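Local coordinates for protein N-methyltransferase (Streptoalloteichus sp. ATCC 53650, PDB 5BSZ) that probably transfers a methyl group from S-adenosylmethionine to an amino group of a deoxysugar on the way to kedarcidin, at residues L21-R26 with A161-E166; V54-G59 with G74-P79; D147-P152 with Q206-F211; R170-L175 with Y191-A196. One frame throughout, in Å; residues are numbered along the deposited sequence.

In the fold
Following the chain from the N terminus, contact 1 opens just after the first strand and closes a long loop when L21-R26, at the end of helix 18-24, meets strand 160-166. Nested inside that loop is contact 2, a short closure within the parallel part of the seven-stranded sheet at the S-adenosylhomocysteine site. Contact 3 starts inside the loop of contact 1 and ends beyond it, so the two cross; it brings the loop after strand 143-146 to strand 198-209. Contact 4, the hairpin of strands 171-181 and 184-195, is nested within contact 3. Contacts 1, 3 and 4 all reach the four-stranded antiparallel sheet, while contacts 1 and 2 touch through L21, T58 and G57.

Contact 1 (L21-R26 with A161-E166); sequences LFYRGR and AHDVVE
R26 and D163 make the firm polar grip of this contact. The guanidinium comes side-on, R26 NE giving a 2.7 Å bond to D163 OD1 while NH2 reaches D163 OD2 at 2.8 Å. Both bonds are fairly straight, and the two charged planes are only 22° apart. The arginine chain bends at chi3 (31°), which turns its flat end back toward the carboxylate. V165 then lids one face of the guanidinium, with CG2 3.4 Å from R26 CZ. V165 CG2 also lies 3.5 Å from Y23 CE1, and at the neighbouring part of the ring, on the same side, Y23 CE2 comes within 3.2 Å of D163 OD1. Here packing is close: one methyl and one carboxylate oxygen each serve both the arginine and the tyrosine. Toward the solvent things slacken: the R26 guanidinium lies at the exposed rim, while the Y23 ring is buried. The tyrosine hydroxyl passes over the backbone of 163-165 to bond V172 O on the next strand. Helix 18-24 thus lies against one face of the antiparallel sheet, where the Y23 ring meets that of Y191 edge-to-face, and the far face of strand 160-166, through H162 and V164, packs on a second subunit.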
# COMPACT_ATOMS: atom_id res chain seq x y z
N LEU A 21 0.49 16.27 13.93
CA LEU A 21 -0.14 17.21 14.83
C LEU A 21 0.14 18.64 14.37
O LEU A 21 -0.75 19.49 14.46
CB LEU A 21 0.19 16.92 16.31
CG LEU A 21 -0.43 15.62 16.88
CD1 LEU A 21 -0.62 15.58 18.42
CD2 LEU A 21 -1.76 15.28 16.22
N PHE A 22 1.34 18.90 13.83
CA PHE A 22 1.66 20.21 13.23
C PHE A 22 0.59 20.52 12.18
O PHE A 22 -0.01 21.60 12.12
CB PHE A 22 3.01 20.23 12.50
CG PHE A 22 2.99 21.06 11.24
CD1 PHE A 22 2.88 20.47 9.98
CD2 PHE A 22 3.02 22.46 11.32
CE1 PHE A 22 2.83 21.25 8.83
CE2 PHE A 22 2.97 23.24 10.17
CZ PHE A 22 2.88 22.63 8.93
N TYR A 23 0.37 19.51 11.35
CA TYR A 23 -0.38 19.66 10.13
C TYR A 23 -1.86 19.89 10.43
O TYR A 23 -2.43 20.90 10.00
CB TYR A 23 -0.13 18.41 9.28
CG TYR A 23 -0.39 18.67 7.84
CD1 TYR A 23 0.65 18.94 6.96
CD2 TYR A 23 -1.68 18.68 7.36
CE1 TYR A 23 0.41 19.19 5.62
CE2 TYR A 23 -1.94 18.92 6.03
CZ TYR A 23 -0.90 19.18 5.16
OH TYR A 23 -1.20 19.41 3.84
N ARG A 24 -2.48 18.97 11.17
CA ARG A 24 -3.80 19.18 11.76
C ARG A 24 -3.96 20.57 12.38
O ARG A 24 -5.01 21.20 12.23
CB ARG A 24 -4.04 18.16 12.87
CG ARG A 24 -4.48 16.78 12.41
CD ARG A 24 -4.87 15.95 13.62
NE ARG A 24 -4.95 14.53 13.32
CZ ARG A 24 -4.82 13.55 14.22
NH1 ARG A 24 -4.60 13.82 15.51
NH2 ARG A 24 -4.91 12.28 13.84
N GLY A 25 -2.92 21.05 13.06
CA GLY A 25 -2.98 22.29 13.83
C GLY A 25 -3.11 23.58 13.03
O GLY A 25 -3.25 24.66 13.61
N ARG A 26 -3.10 23.49 11.71
CA ARG A 26 -2.82 24.67 10.89
C ARG A 26 -3.93 25.72 10.94
O ARG A 26 -3.65 26.91 11.12
CB ARG A 26 -2.45 24.25 9.47
CG ARG A 26 -0.96 23.98 9.32
CD ARG A 26 -0.65 23.15 8.09
NE ARG A 26 -1.60 23.39 7.01
CZ ARG A 26 -1.57 24.46 6.22
NH1 ARG A 26 -0.65 25.40 6.39
NH2 ARG A 26 -2.46 24.59 5.25
N ALA A 161 -12.30 16.19 4.51
CA ALA A 161 -11.50 17.37 4.51
C ALA A 161 -10.18 17.10 3.80
O ALA A 161 -9.74 15.96 3.75
CB ALA A 161 -11.20 17.79 5.94
N HIS A 162 -9.52 18.15 3.30
CA HIS A 162 -8.20 18.06 2.65
C HIS A 162 -7.39 19.27 3.01
O HIS A 162 -7.93 20.28 3.38
CB HIS A 162 -8.34 18.01 1.14
CG HIS A 162 -8.78 19.31 0.54
ND1 HIS A 162 -10.10 19.57 0.23
CD2 HIS A 162 -8.08 20.41 0.17
CE1 HIS A 162 -10.19 20.78 -0.30
NE2 HIS A 162 -8.99 21.33 -0.30
N ASP A 163 -6.08 19.18 2.88
CA ASP A 163 -5.23 20.32 3.08
C ASP A 163 -4.05 20.13 2.14
O ASP A 163 -3.74 19.00 1.73
CB ASP A 163 -4.71 20.33 4.52
CG ASP A 163 -4.11 21.68 4.93
OD1 ASP A 163 -3.47 21.75 6.00
OD2 ASP A 163 -4.29 22.69 4.22
N VAL A 164 -3.34 21.21 1.84
CA VAL A 164 -2.15 21.15 1.02
C VAL A 164 -1.14 22.11 1.59
O VAL A 164 -1.50 23.23 1.92
CB VAL A 164 -2.39 21.64 -0.43
CG1 VAL A 164 -1.11 21.48 -1.23
CG2 VAL A 164 -3.53 20.89 -1.10
N VAL A 165 0.12 21.71 1.67
CA VAL A 165 1.19 22.62 2.09
C VAL A 165 2.30 22.47 1.05
O VAL A 165 2.89 21.40 0.93
CB VAL A 165 1.68 22.25 3.50
CG1 VAL A 165 2.93 23.02 3.88
CG2 VAL A 165 0.58 22.51 4.52
N GLU A 166 2.55 23.53 0.29
CA GLU A 166 3.49 23.52 -0.84
C GLU A 166 4.67 24.39 -0.46
O GLU A 166 4.55 25.60 -0.38
CB GLU A 166 2.82 24.04 -2.12
CG GLU A 166 3.79 24.09 -3.30
CD GLU A 166 3.16 24.65 -4.55
OE1 GLU A 166 3.81 24.60 -5.61
OE2 GLU A 166 2.00 25.11 -4.48

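Contact 2 (V54-G59 with G74-P79). With SAH (S-adenosyl-L-homocysteine), chain B.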
# COMPACT_ATOMS: atom_id res chain seq x y z
N VAL A 54 -3.82 17.44 30.09
CA VAL A 54 -3.77 15.99 29.94
C VAL A 54 -4.04 15.60 28.48
O VAL A 54 -5.04 16.02 27.90
CB VAL A 54 -4.80 15.30 30.85
CG1 VAL A 54 -4.78 13.80 30.66
CG2 VAL A 54 -4.53 15.67 32.31
N ALA A 55 -3.11 14.82 27.91
CA ALA A 55 -3.01 14.54 26.47
C ALA A 55 -2.74 15.79 25.67
O ALA A 55 -3.45 16.09 24.73
CB ALA A 55 -4.22 13.76 25.93
N CYS A 56 -1.65 16.46 26.06
CA CYS A 56 -1.33 17.78 25.61
C CYS A 56 -0.74 17.85 24.18
O CYS A 56 -0.56 18.92 23.64
CB CYS A 56 -0.43 18.44 26.65
SG CYS A 56 1.22 17.68 26.76
N GLY A 57 -0.45 16.74 23.53
CA GLY A 57 0.07 16.79 22.13
C GLY A 57 1.38 17.58 22.09
O GLY A 57 2.25 17.38 22.95
N THR A 58 1.47 18.52 21.16
CA THR A 58 2.69 19.32 20.92
C THR A 58 2.93 20.34 22.03
O THR A 58 3.94 21.01 22.01
CB THR A 58 2.58 20.17 19.64
OG1 THR A 58 1.48 21.09 19.77
CG2 THR A 58 2.31 19.33 18.44
N GLY A 59 1.99 20.50 22.97
CA GLY A 59 2.17 21.50 24.01
C GLY A 59 1.79 22.92 23.60
O GLY A 59 2.04 23.89 24.32
N GLY A 74 2.31 19.03 31.62
CA GLY A 74 1.55 18.22 30.65
C GLY A 74 1.62 16.74 30.94
O GLY A 74 2.55 16.28 31.64
N VAL A 75 0.68 15.97 30.38
CA VAL A 75 0.74 14.52 30.39
C VAL A 75 0.54 14.11 28.93
O VAL A 75 -0.37 14.66 28.26
CB VAL A 75 -0.37 13.92 31.26
CG1 VAL A 75 -0.69 12.49 30.88
CG2 VAL A 75 0.03 13.98 32.73
N GLU A 76 1.41 13.23 28.45
CA GLU A 76 1.32 12.74 27.04
C GLU A 76 1.86 11.30 27.00
O GLU A 76 2.96 11.05 27.52
CB GLU A 76 2.19 13.66 26.20
CG GLU A 76 1.96 13.84 24.73
CD GLU A 76 0.76 13.19 24.09
OE1 GLU A 76 -0.20 13.90 23.79
OE2 GLU A 76 0.86 11.98 23.81
N LEU A 77 1.10 10.37 26.44
CA LEU A 77 1.55 8.99 26.31
C LEU A 77 2.54 8.79 25.21
O LEU A 77 3.37 7.89 25.28
CB LEU A 77 0.39 8.00 26.18
CG LEU A 77 0.70 6.51 26.20
CD1 LEU A 77 1.38 6.20 27.55
CD2 LEU A 77 -0.60 5.78 26.03
N SER A 78 2.55 9.66 24.22
CA SER A 78 3.40 9.42 23.07
C SER A 78 4.80 9.96 23.39
O SER A 78 4.94 11.14 23.65
CB SER A 78 2.88 10.15 21.85
OG SER A 78 3.90 10.21 20.88
N PRO A 79 5.83 9.11 23.38
CA PRO A 79 7.18 9.63 23.65
C PRO A 79 7.59 10.77 22.70
O PRO A 79 8.23 11.73 23.10
CB PRO A 79 8.10 8.40 23.48
CG PRO A 79 7.23 7.24 23.10
CD PRO A 79 5.79 7.63 23.26
N SAH B . -5.03 18.07 23.51
CA SAH B . -4.15 18.10 22.28
CB SAH B . -3.88 16.72 21.65
CG SAH B . -4.58 16.27 20.39
SD SAH B . -4.18 14.68 19.73
C SAH B . -4.75 19.16 21.41
O SAH B . -5.83 19.69 21.61
OXT SAH B . -4.07 19.63 20.54
C5' SAH B . -4.59 13.51 20.99
C4' SAH B . -3.35 13.24 21.86
O4' SAH B . -3.67 12.33 22.94
C3' SAH B . -2.22 12.54 21.11
O3' SAH B . -1.06 13.36 21.22
C2' SAH B . -1.96 11.21 21.79
O2' SAH B . -0.55 10.88 21.86
C1' SAH B . -2.59 11.43 23.14
N9 SAH B . -3.09 10.22 23.82
C8 SAH B . -3.75 9.17 23.26
N7 SAH B . -4.02 8.23 24.20
C5 SAH B . -3.48 8.68 25.36
C6 SAH B . -3.39 8.17 26.72
N6 SAH B . -3.96 6.97 26.94
N1 SAH B . -2.78 8.95 27.64
C2 SAH B . -2.20 10.12 27.34
N3 SAH B . -2.24 10.67 26.12
C4 SAH B . -2.86 10.00 25.11
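V54 pairs with V75 in a parallel bridge at the end of strand 50-54, where the Rossmann-like fold of methyltransferases turns into its glycine-rich loop. Their CG1 methyls sit 4.3 Å apart. Next, A55 N gives V75 O a weak bond, while its own carbonyl turns the other way and takes the amino group of S-adenosylhomocysteine, with SAH N 2.8 Å from A55 O. C56 adds a second, straighter bond to the same V75 O from its N at 3.1 Å, and its SG lies 3.9 Å from G74 CA, leaving no room for a side chain on that glycine. C56 opens a type II' turn that closes with G59 N on C56 O, and G59 stands at the N-cap position of helix 60-65. At G57 phi is positive, and a side chain would be crowded by the ligand; its N bonds E76 OE1 at 2.9 Å. E76 is the acidic residue on the second strand that holds the ribose in this family. Its chain folds at chi2 (5°) to bring the carboxylate round: OE1 also receives SAH O3', OE2 receives SAH O2' at 2.6 Å, and E76 OE2 accepts S78 N at 2.9 Å with its anti lone pair.

Contact 3 (D147-P152 with Q206-F211); sequences DPWWSP and QDLTLF. With THM (thymidine), chain G; EDO (1,2-ethanediol), chain C.
W150 lines the thymidine pocket from the loop after strand 143-146, and that loop packs through W149 and S151 on L208, L210 and F211 at the end of strand 198-209. W149 reaches toward the strand with CG anti to its own N (chi1 -178°). L208 CD1 sits over the centre of its indole, a CH-pi contact 3.8 Å from the five-membered-ring centroid, and T209 O lies in plane at the indole edge. On the opposite face W150 CD1 presses in toward the rim. L210 CD2 fills the corner 3.5 Å from W149 NE1, an N-H whose hydrogen bond goes to S185 OG. W150 swings the other way, to the ligand: the thymine base lies over its indole with N3 above the centre, and W150 CZ2 is 3.3 Å from THM C5. R238 makes a cation-pi contact with the same tryptophan. Replacing W150 by an alanine would probably leave the base without the flat surface beneath it and bare the second face of W149. The backbones are joined by polar links. S151 OG donates to F211 O at 2.7 Å, and one bridging water, water 1, donates to W150 O (2.7 Å) and T209 O while accepting from F211 N. Bound thymidine is consistent with a nucleotide-linked sugar substrate, and a tryptophan face laid against the base is a familiar arrangement in nucleobase-binding pockets.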
# COMPACT_ATOMS: atom_id res chain seq x y z
N ASP A 147 -13.05 19.47 27.13
CA ASP A 147 -13.51 19.78 25.79
C ASP A 147 -13.90 18.44 25.17
O ASP A 147 -13.04 17.67 24.72
CB ASP A 147 -12.39 20.46 24.98
CG ASP A 147 -12.82 20.85 23.55
OD1 ASP A 147 -14.05 20.80 23.25
OD2 ASP A 147 -11.92 21.15 22.73
N PRO A 148 -15.19 18.09 25.24
CA PRO A 148 -15.65 16.77 24.88
C PRO A 148 -15.55 16.55 23.38
O PRO A 148 -15.43 17.50 22.61
CB PRO A 148 -17.13 16.79 25.33
CG PRO A 148 -17.53 18.18 25.05
CD PRO A 148 -16.32 19.01 25.44
N TRP A 149 -15.55 15.29 22.98
CA TRP A 149 -15.77 14.95 21.56
C TRP A 149 -17.29 15.01 21.35
O TRP A 149 -18.06 15.28 22.33
CB TRP A 149 -15.20 13.56 21.27
CG TRP A 149 -15.33 13.11 19.83
CD1 TRP A 149 -15.96 11.98 19.41
CD2 TRP A 149 -14.88 13.77 18.64
NE1 TRP A 149 -15.92 11.89 18.05
CE2 TRP A 149 -15.28 12.99 17.55
CE3 TRP A 149 -14.17 14.94 18.39
CZ2 TRP A 149 -15.00 13.35 16.23
CZ3 TRP A 149 -13.88 15.28 17.07
CH2 TRP A 149 -14.32 14.50 16.01
N TRP A 150 -17.71 14.84 20.09
CA TRP A 150 -19.11 14.79 19.70
C TRP A 150 -19.89 13.68 20.37
O TRP A 150 -19.32 12.69 20.85
CB TRP A 150 -19.30 14.81 18.17
CG TRP A 150 -18.59 15.97 17.53
CD1 TRP A 150 -17.36 15.95 16.88
CD2 TRP A 150 -19.00 17.34 17.54
NE1 TRP A 150 -17.00 17.24 16.46
CE2 TRP A 150 -18.00 18.10 16.84
CE3 TRP A 150 -20.13 18.02 18.04
CZ2 TRP A 150 -18.10 19.49 16.69
CZ3 TRP A 150 -20.23 19.40 17.84
CH2 TRP A 150 -19.24 20.11 17.17
N SER A 151 -21.22 13.89 20.47
CA SER A 151 -22.16 12.93 21.04
C SER A 151 -22.86 12.20 19.91
O SER A 151 -22.84 12.66 18.78
CB SER A 151 -23.20 13.74 21.85
OG SER A 151 -22.60 14.17 23.09
N PRO A 152 -23.58 11.11 20.21
CA PRO A 152 -24.33 10.49 19.11
C PRO A 152 -25.22 11.46 18.37
O PRO A 152 -25.26 11.36 17.15
CB PRO A 152 -25.14 9.41 19.82
CG PRO A 152 -24.26 9.02 20.93
CD PRO A 152 -23.63 10.28 21.42
N GLN A 206 -8.28 5.92 13.36
CA GLN A 206 -8.45 6.06 14.79
C GLN A 206 -9.94 6.20 15.12
O GLN A 206 -10.70 6.85 14.40
CB GLN A 206 -7.60 7.19 15.37
CG GLN A 206 -8.23 8.58 15.45
CD GLN A 206 -7.30 9.68 15.95
OE1 GLN A 206 -6.47 10.22 15.20
NE2 GLN A 206 -7.48 10.08 17.20
N ASP A 207 -10.32 5.56 16.21
CA ASP A 207 -11.68 5.59 16.75
C ASP A 207 -11.75 6.57 17.94
O ASP A 207 -10.82 6.63 18.75
CB ASP A 207 -12.05 4.19 17.20
CG ASP A 207 -12.34 3.20 16.04
OD1 ASP A 207 -12.61 3.68 14.95
OD2 ASP A 207 -12.39 1.98 16.31
N LEU A 208 -12.88 7.27 18.07
CA LEU A 208 -13.27 7.99 19.26
C LEU A 208 -14.70 7.62 19.64
O LEU A 208 -15.56 7.46 18.75
CB LEU A 208 -13.21 9.48 18.93
CG LEU A 208 -11.82 10.08 18.61
CD1 LEU A 208 -11.92 11.47 18.04
CD2 LEU A 208 -10.94 10.10 19.86
N THR A 209 -14.95 7.48 20.94
CA THR A 209 -16.30 7.13 21.40
C THR A 209 -17.23 8.36 21.38
O THR A 209 -16.82 9.44 21.78
CB THR A 209 -16.24 6.57 22.81
OG1 THR A 209 -15.31 5.52 22.75
CG2 THR A 209 -17.61 6.06 23.28
N LEU A 210 -18.47 8.19 20.94
CA LEU A 210 -19.49 9.19 21.01
C LEU A 210 -20.29 9.04 22.31
O LEU A 210 -21.11 8.12 22.43
CB LEU A 210 -20.40 9.07 19.77
CG LEU A 210 -19.70 9.16 18.41
CD1 LEU A 210 -20.61 8.71 17.25
CD2 LEU A 210 -19.21 10.57 18.21
N PHE A 211 -19.95 9.85 23.32
CA PHE A 211 -20.66 9.77 24.60
C PHE A 211 -21.75 10.80 24.67
O PHE A 211 -21.54 11.97 24.29
CB PHE A 211 -19.75 10.02 25.80
CG PHE A 211 -18.66 9.02 25.99
CD1 PHE A 211 -17.37 9.33 25.68
CD2 PHE A 211 -18.93 7.78 26.56
CE1 PHE A 211 -16.36 8.41 25.88
CE2 PHE A 211 -17.93 6.87 26.78
CZ PHE A 211 -16.62 7.18 26.47
O5' THM G . -13.35 18.33 12.62
C5' THM G . -14.09 17.50 11.70
C4' THM G . -14.92 16.44 12.45
O4' THM G . -15.87 17.25 13.15
C3' THM G . -15.74 15.44 11.59
O3' THM G . -15.42 14.07 11.91
C2' THM G . -17.24 15.71 11.85
C1' THM G . -17.16 16.63 13.08
N1 THM G . -18.18 17.66 13.34
C2 THM G . -19.31 17.08 13.94
O2 THM G . -19.28 15.85 14.06
N3 THM G . -20.37 17.78 14.33
C4 THM G . -20.39 19.11 14.21
O4 THM G . -21.40 19.78 14.60
C5 THM G . -19.20 19.74 13.61
C5M THM G . -19.30 21.24 13.49
C6 THM G . -18.10 18.99 13.21
C1 EDO C . -9.00 0.56 15.17
O1 EDO C . -9.72 0.93 16.37
C2 EDO C . -9.23 -0.89 14.68
O2 EDO C . -9.87 -1.79 15.59
O HOH W 1 -17.83 11.86 22.99

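Contact 4 (R170-L175 with Y191-A196); sequences RTVVRL and YLAADA
T171 and A194 form a hydrogen-bonded pair of the antiparallel hairpin: T171 N to A194 O and A194 N to T171 O are both 3.1 Å. V173 and L192 repeat the pattern, with V173 N to L192 O and L192 N to V173 O at 2.9 Å, so the inward-facing backbone donors and acceptors of both pairs are met. V172 and R174 send theirs outward to V165 and D163, as Y191 and A193 do to F202 and R200. Across the non-hydrogen-bonded pair, R174 lies extended over the face of Y191, its CG 4.0 Å from the ring centroid. Its NE then turns to the hydroxyl, bonding Y191 OH at 3.1 Å close to the guanidinium plane. That oxygen is also hydrogen-bonded to D20 OD1. A phenylalanine in place of Y191 would keep the ring but is likely to leave R174 NE and the D20 carboxylate without this shared partner. At the open end, R170 runs alongside D195, and R170 NH1 makes a salt bridge to D195 OD1 at 2.6 Å, though as a hydrogen bond it is bent and weak; water 2 links NH1 weakly to A193 O. D195 OD2 is held by T197 OG1. T171, L192 and A194 turn to the second subunit and pack on its L175. The whole is a regular beta hairpin, the two central strands of a four-stranded antiparallel sheet.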
# COMPACT_ATOMS: atom_id res chain seq x y z
N ARG A 170 9.29 20.67 -1.56
CA ARG A 170 8.46 19.71 -0.81
C ARG A 170 6.99 20.16 -0.80
O ARG A 170 6.67 21.33 -0.59
CB ARG A 170 8.97 19.56 0.61
CG ARG A 170 8.25 18.50 1.43
CD ARG A 170 9.20 17.92 2.47
NE ARG A 170 8.52 17.15 3.52
CZ ARG A 170 8.41 15.82 3.56
NH1 ARG A 170 8.93 15.05 2.61
NH2 ARG A 170 7.78 15.24 4.58
N THR A 171 6.10 19.23 -1.10
CA THR A 171 4.65 19.42 -1.09
C THR A 171 4.02 18.27 -0.27
O THR A 171 4.38 17.13 -0.47
CB THR A 171 4.08 19.37 -2.51
OG1 THR A 171 4.46 20.52 -3.24
CG2 THR A 171 2.59 19.38 -2.53
N VAL A 172 3.09 18.57 0.64
CA VAL A 172 2.36 17.55 1.38
C VAL A 172 0.88 17.78 1.22
O VAL A 172 0.40 18.90 1.42
CB VAL A 172 2.73 17.64 2.88
CG1 VAL A 172 1.99 16.61 3.71
CG2 VAL A 172 4.23 17.47 3.02
N VAL A 173 0.15 16.76 0.82
CA VAL A 173 -1.28 16.83 0.75
C VAL A 173 -1.89 15.87 1.73
O VAL A 173 -1.33 14.80 1.99
CB VAL A 173 -1.76 16.52 -0.68
CG1 VAL A 173 -1.07 17.45 -1.65
CG2 VAL A 173 -1.41 15.10 -1.05
N ARG A 174 -3.06 16.24 2.25
CA ARG A 174 -3.77 15.46 3.25
C ARG A 174 -5.22 15.31 2.92
O ARG A 174 -5.86 16.25 2.46
CB ARG A 174 -3.66 16.16 4.63
CG ARG A 174 -4.36 15.43 5.78
CD ARG A 174 -4.23 16.16 7.12
NE ARG A 174 -4.77 15.42 8.27
CZ ARG A 174 -6.04 15.42 8.66
NH1 ARG A 174 -6.94 16.14 8.00
NH2 ARG A 174 -6.43 14.71 9.72
N LEU A 175 -5.78 14.13 3.15
CA LEU A 175 -7.20 13.91 2.92
C LEU A 175 -7.70 13.09 4.09
O LEU A 175 -7.06 12.11 4.47
CB LEU A 175 -7.42 13.13 1.63
CG LEU A 175 -8.80 12.85 1.11
CD1 LEU A 175 -9.47 14.20 0.89
CD2 LEU A 175 -8.84 12.03 -0.19
N TYR A 191 -1.98 10.92 4.04
CA TYR A 191 -1.05 11.92 3.53
C TYR A 191 -0.23 11.39 2.34
O TYR A 191 0.19 10.21 2.35
CB TYR A 191 -0.02 12.24 4.60
CG TYR A 191 -0.55 12.91 5.83
CD1 TYR A 191 -1.19 12.19 6.82
CD2 TYR A 191 -0.37 14.27 6.00
CE1 TYR A 191 -1.67 12.82 7.96
CE2 TYR A 191 -0.82 14.91 7.14
CZ TYR A 191 -1.48 14.18 8.11
OH TYR A 191 -1.91 14.85 9.23
N LEU A 192 -0.01 12.25 1.33
CA LEU A 192 1.09 12.05 0.36
C LEU A 192 2.13 13.17 0.48
O LEU A 192 1.76 14.34 0.55
CB LEU A 192 0.56 11.97 -1.07
CG LEU A 192 -0.58 11.04 -1.40
CD1 LEU A 192 -1.26 11.45 -2.70
CD2 LEU A 192 -0.02 9.63 -1.49
N ALA A 193 3.40 12.81 0.54
CA ALA A 193 4.47 13.80 0.51
C ALA A 193 5.45 13.48 -0.59
O ALA A 193 5.81 12.33 -0.75
CB ALA A 193 5.22 13.82 1.81
N ALA A 194 6.00 14.54 -1.20
CA ALA A 194 6.96 14.41 -2.27
C ALA A 194 8.04 15.48 -2.11
O ALA A 194 7.71 16.62 -1.80
CB ALA A 194 6.26 14.51 -3.60
N ASP A 195 9.30 15.06 -2.15
CA ASP A 195 10.45 15.97 -2.20
C ASP A 195 11.54 15.28 -3.01
O ASP A 195 11.27 14.29 -3.69
CB ASP A 195 10.97 16.30 -0.79
CG ASP A 195 11.35 15.08 0.02
OD1 ASP A 195 11.18 15.19 1.24
OD2 ASP A 195 11.80 14.01 -0.47
N ALA A 196 12.79 15.73 -2.85
CA ALA A 196 13.88 15.24 -3.69
C ALA A 196 14.20 13.80 -3.37
O ALA A 196 14.81 13.11 -4.18
CB ALA A 196 15.14 16.10 -3.52
O HOH W 2 8.89 12.46 0.70